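Local coordinates for protein lipolytic enzyme, g-d-s-l (PDB 2W1W) that forms the family 6 carbohydrate-binding module, a beta-sandwich domain carrying a calcium ion, of a GDSL-type lipolytic enzyme, at residues A[56-61]-A[121-126]. Numbering follows the deposited sequence.
Sequences LIFRYA and PNVDYL. With CA (calcium ion), chain C.
R59 and D124 lie side by side and point the same way, and their charged ends close into a salt bridge, R59 NH2 to D124 OD2 at 2.8 Å. The oxygen stays close to the guanidinium plane, whereas NH2 reaches it from above the carboxylate, 51° out of that plane. The arginine gets there with CG anti to the backbone N (chi1 -178°) and an extended chain to NE. The Y125 ring, its CG held between the backbone N and the carbonyl carbon, lies with one face against R59 CB, 3.8 Å from CB to the ring centroid and 19° off the normal: a CH-pi contact. R59 CD runs on to Y125 OH at 3.5 Å.

The backbone explains why two side chains flank one. R59 O accepts D124 N at 2.7 Å and R59 N donates to Y125 O at 3.1 Å, so both D124 and Y125 stand opposite R59; with D124 in a helical backbone conformation, this is a classic beta bulge in an otherwise antiparallel pairing. Regular pairing returns at A61 and N122, joined by two backbone bonds. On the other face, F58 and L126 meet obliquely, L126 CD1 over one face of the F58 ring, 4.0 Å from its centroid and offset toward the rim, a CH-pi contact, while V123 CG1 approaches the ring edge. I72, M70 and W44 of the second sheet continue this apolar core.

The carboxylate is divided: D124 OD1 binds the calcium ion at 2.3 Å and D124 O at 2.5 Å, with T27, C30 and a water also coordinating. With calcium on OD1 and R59 NH2 on OD2, the carboxylate is held at both oxygens, which should limit its rotation; R59 NH2, also bonded to G25 O, is a second-shell group that probably offsets part of the charge.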
ATOM      1  N   LEU A  56       1.043  -4.810   8.687  1.00 13.55           N
ATOM      2  CA  LEU A  56       1.208  -3.990   7.475  1.00 14.71           C
ATOM      3  C   LEU A  56      -0.078  -3.207   7.248  1.00 13.46           C
ATOM      4  O   LEU A  56      -1.139  -3.781   6.920  1.00 14.21           O
ATOM      5  CB  LEU A  56       1.464  -4.888   6.272  1.00 14.83           C
ATOM      6  CG  LEU A  56       2.597  -5.956   6.351  1.00 17.22           C
ATOM      7  CD1 LEU A  56       2.648  -6.819   5.085  1.00 17.97           C
ATOM      8  CD2 LEU A  56       3.935  -5.334   6.631  1.00 20.53           C
ATOM      9  N   ILE A  57       0.041  -1.898   7.448  1.00 12.46           N
ATOM     10  CA  ILE A  57      -1.110  -1.005   7.368  0.50 12.01           C
ATOM     11  C   ILE A  57      -0.900   0.029   6.288  1.00 11.32           C
ATOM     12  O   ILE A  57       0.085   0.736   6.259  1.00 12.99           O
ATOM     13  CB  ILE A  57      -1.365  -0.373   8.721  0.50 12.24           C
ATOM     14  CG1 ILE A  57      -1.889  -1.474   9.654  0.50 12.98           C
ATOM     15  CG2 ILE A  57      -2.359   0.776   8.602  0.50 13.50           C
ATOM     16  CD1 ILE A  57      -1.470  -1.338  11.052  0.50 14.18           C
ATOM     17  N   PHE A  58      -1.852   0.070   5.373  1.00 10.53           N
ATOM     18  CA  PHE A  58      -1.825   1.047   4.300  1.00 10.80           C
ATOM     19  C   PHE A  58      -2.816   2.152   4.617  1.00 10.58           C
ATOM     20  O   PHE A  58      -3.992   1.884   4.952  1.00 12.94           O
ATOM     21  CB  PHE A  58      -2.237   0.392   2.952  1.00 11.23           C
ATOM     22  CG  PHE A  58      -1.336  -0.684   2.487  1.00 11.83           C
ATOM     23  CD1 PHE A  58      -0.262  -0.392   1.654  1.00 13.17           C
ATOM     24  CD2 PHE A  58      -1.548  -1.993   2.837  1.00 14.32           C
ATOM     25  CE1 PHE A  58       0.553  -1.389   1.163  1.00 14.73           C
ATOM     26  CE2 PHE A  58      -0.695  -3.004   2.364  1.00 15.66           C
ATOM     27  CZ  PHE A  58       0.369  -2.677   1.531  1.00 14.08           C
ATOM     28  N   ARG A  59      -2.387   3.388   4.425  1.00 10.17           N
ATOM     29  CA  ARG A  59      -3.307   4.514   4.467  1.00  9.83           C
ATOM     30  C   ARG A  59      -3.623   4.880   3.018  1.00  9.96           C
ATOM     31  O   ARG A  59      -2.731   4.978   2.194  1.00 10.69           O
ATOM     32  CB  ARG A  59      -2.731   5.688   5.276  1.00 10.86           C
ATOM     33  CG  ARG A  59      -3.645   6.896   5.413  1.00 12.19           C
ATOM     34  CD  ARG A  59      -3.097   7.939   6.419  1.00 13.60           C
ATOM     35  NE  ARG A  59      -4.108   8.970   6.748  1.00 15.55           N
ATOM     36  CZ  ARG A  59      -4.242  10.146   6.146  1.00 17.00           C
ATOM     37  NH1 ARG A  59      -5.175  11.009   6.565  1.00 18.85           N
ATOM     38  NH2 ARG A  59      -3.455  10.473   5.140  1.00 17.17           N
ATOM     39  N   TYR A  60      -4.917   5.019   2.728  1.00 10.62           N
ATOM     40  CA  TYR A  60      -5.408   5.093   1.351  1.00  9.75           C
ATOM     41  C   TYR A  60      -6.693   5.893   1.232  1.00 10.11           C
ATOM     42  O   TYR A  60      -7.388   6.122   2.215  1.00 10.78           O
ATOM     43  CB  TYR A  60      -5.643   3.666   0.798  1.00  8.56           C
ATOM     44  CG  TYR A  60      -6.979   3.074   1.246  1.00 10.01           C
ATOM     45  CD1 TYR A  60      -8.086   3.107   0.397  1.00  9.86           C
ATOM     46  CD2 TYR A  60      -7.152   2.529   2.510  1.00 10.31           C
ATOM     47  CE1 TYR A  60      -9.299   2.620   0.772  1.00 10.46           C
ATOM     48  CE2 TYR A  60      -8.400   2.060   2.901  1.00 10.20           C
ATOM     49  CZ  TYR A  60      -9.460   2.079   2.019  1.00 10.16           C
ATOM     50  OH  TYR A  60     -10.693   1.620   2.381  1.00 12.60           O
ATOM     51  N   ALA A  61      -6.994   6.262  -0.009  1.00 10.72           N
ATOM     52  CA  ALA A  61      -8.291   6.847  -0.365  1.00 10.36           C
ATOM     53  C   ALA A  61      -8.879   6.114  -1.524  1.00 10.42           C
ATOM     54  O   ALA A  61      -8.162   5.700  -2.430  1.00 10.10           O
ATOM     55  CB  ALA A  61      -8.155   8.349  -0.725  1.00 10.29           C
ATOM     56  N   PRO A 121      -6.428   1.782  -5.163  1.00 10.91           N
ATOM     57  CA  PRO A 121      -6.751   3.035  -4.521  1.00 10.84           C
ATOM     58  C   PRO A 121      -5.544   3.973  -4.561  1.00 11.06           C
ATOM     59  O   PRO A 121      -4.435   3.535  -4.866  1.00 13.04           O
ATOM     60  CB  PRO A 121      -6.998   2.593  -3.080  1.00 10.95           C
ATOM     61  CG  PRO A 121      -6.028   1.472  -2.894  1.00 11.17           C
ATOM     62  CD  PRO A 121      -6.035   0.737  -4.200  1.00 10.72           C
ATOM     63  N   ASN A 122      -5.734   5.224  -4.164  1.00  9.66           N
ATOM     64  CA  ASN A 122      -4.596   6.126  -3.919  1.00 10.07           C
ATOM     65  C   ASN A 122      -3.989   5.748  -2.582  1.00 10.22           C
ATOM     66  O   ASN A 122      -4.711   5.526  -1.610  1.00 11.50           O
ATOM     67  CB  ASN A 122      -5.020   7.587  -3.925  1.00 10.41           C
ATOM     68  CG  ASN A 122      -5.425   8.076  -5.307  1.00 11.35           C
ATOM     69  OD1 ASN A 122      -5.144   7.430  -6.313  1.00 12.95           O
ATOM     70  ND2 ASN A 122      -6.094   9.234  -5.354  1.00 14.52           N
ATOM     71  N   VAL A 123      -2.676   5.576  -2.554  1.00 10.07           N
ATOM     72  CA  VAL A 123      -1.991   5.076  -1.327  1.00 10.49           C
ATOM     73  C   VAL A 123      -1.017   6.116  -0.814  1.00 10.94           C
ATOM     74  O   VAL A 123      -0.121   6.588  -1.518  1.00 11.37           O
ATOM     75  CB  VAL A 123      -1.251   3.733  -1.591  1.00 10.03           C
ATOM     76  CG1 VAL A 123      -0.440   3.279  -0.356  1.00 10.98           C
ATOM     77  CG2 VAL A 123      -2.201   2.644  -1.987  1.00 11.40           C
ATOM     78  N   ASP A 124      -1.237   6.473   0.438  1.00 11.62           N
ATOM     79  CA  ASP A 124      -0.464   7.490   1.152  1.00 12.44           C
ATOM     80  C   ASP A 124       0.899   6.957   1.602  1.00 11.72           C
ATOM     81  O   ASP A 124       1.936   7.605   1.417  1.00 12.57           O
ATOM     82  CB  ASP A 124      -1.263   8.001   2.356  1.00 12.37           C
ATOM     83  CG  ASP A 124      -0.706   9.255   2.972  1.00 14.43           C
ATOM     84  OD1 ASP A 124       0.058  10.004   2.303  1.00 14.48           O
ATOM     85  OD2 ASP A 124      -1.027   9.461   4.173  1.00 16.49           O
ATOM     86  N   TYR A 125       0.847   5.794   2.242  1.00 11.00           N
ATOM     87  CA  TYR A 125       2.030   5.138   2.799  1.00 10.72           C
ATOM     88  C   TYR A 125       1.677   3.729   3.211  1.00 10.47           C
ATOM     89  O   TYR A 125       0.518   3.359   3.250  1.00 10.64           O
ATOM     90  CB  TYR A 125       2.574   5.885   4.026  1.00 11.47           C
ATOM     91  CG  TYR A 125       1.634   6.070   5.206  1.00 11.22           C
ATOM     92  CD1 TYR A 125       1.164   4.992   5.939  1.00 11.70           C
ATOM     93  CD2 TYR A 125       1.291   7.334   5.643  1.00 12.26           C
ATOM     94  CE1 TYR A 125       0.388   5.166   7.073  1.00 11.42           C
ATOM     95  CE2 TYR A 125       0.500   7.520   6.771  1.00 14.61           C
ATOM     96  CZ  TYR A 125       0.029   6.422   7.468  1.00 12.35           C
ATOM     97  OH  TYR A 125      -0.775   6.570   8.581  1.00 16.83           O
ATOM     98  N   LEU A 126       2.737   2.994   3.503  1.00  9.72           N
ATOM     99  CA  LEU A 126       2.702   1.720   4.215  1.00 10.36           C
ATOM    100  C   LEU A 126       3.373   1.912   5.586  1.00 11.04           C
ATOM    101  O   LEU A 126       4.480   2.397   5.689  1.00 12.13           O
ATOM    102  CB  LEU A 126       3.447   0.648   3.445  1.00 10.99           C
ATOM    103  CG  LEU A 126       3.795  -0.658   4.168  1.00 10.75           C
ATOM    104  CD1 LEU A 126       2.533  -1.438   4.565  1.00 14.15           C
ATOM    105  CD2 LEU A 126       4.768  -1.533   3.322  1.00 13.49           C
TER
HETATM  106 CA    CA C1132       2.217  10.087   1.586  1.00 24.56          CA
HETATM  107  O   HOH W   1       4.138   9.465   2.334  1.00 21.22           O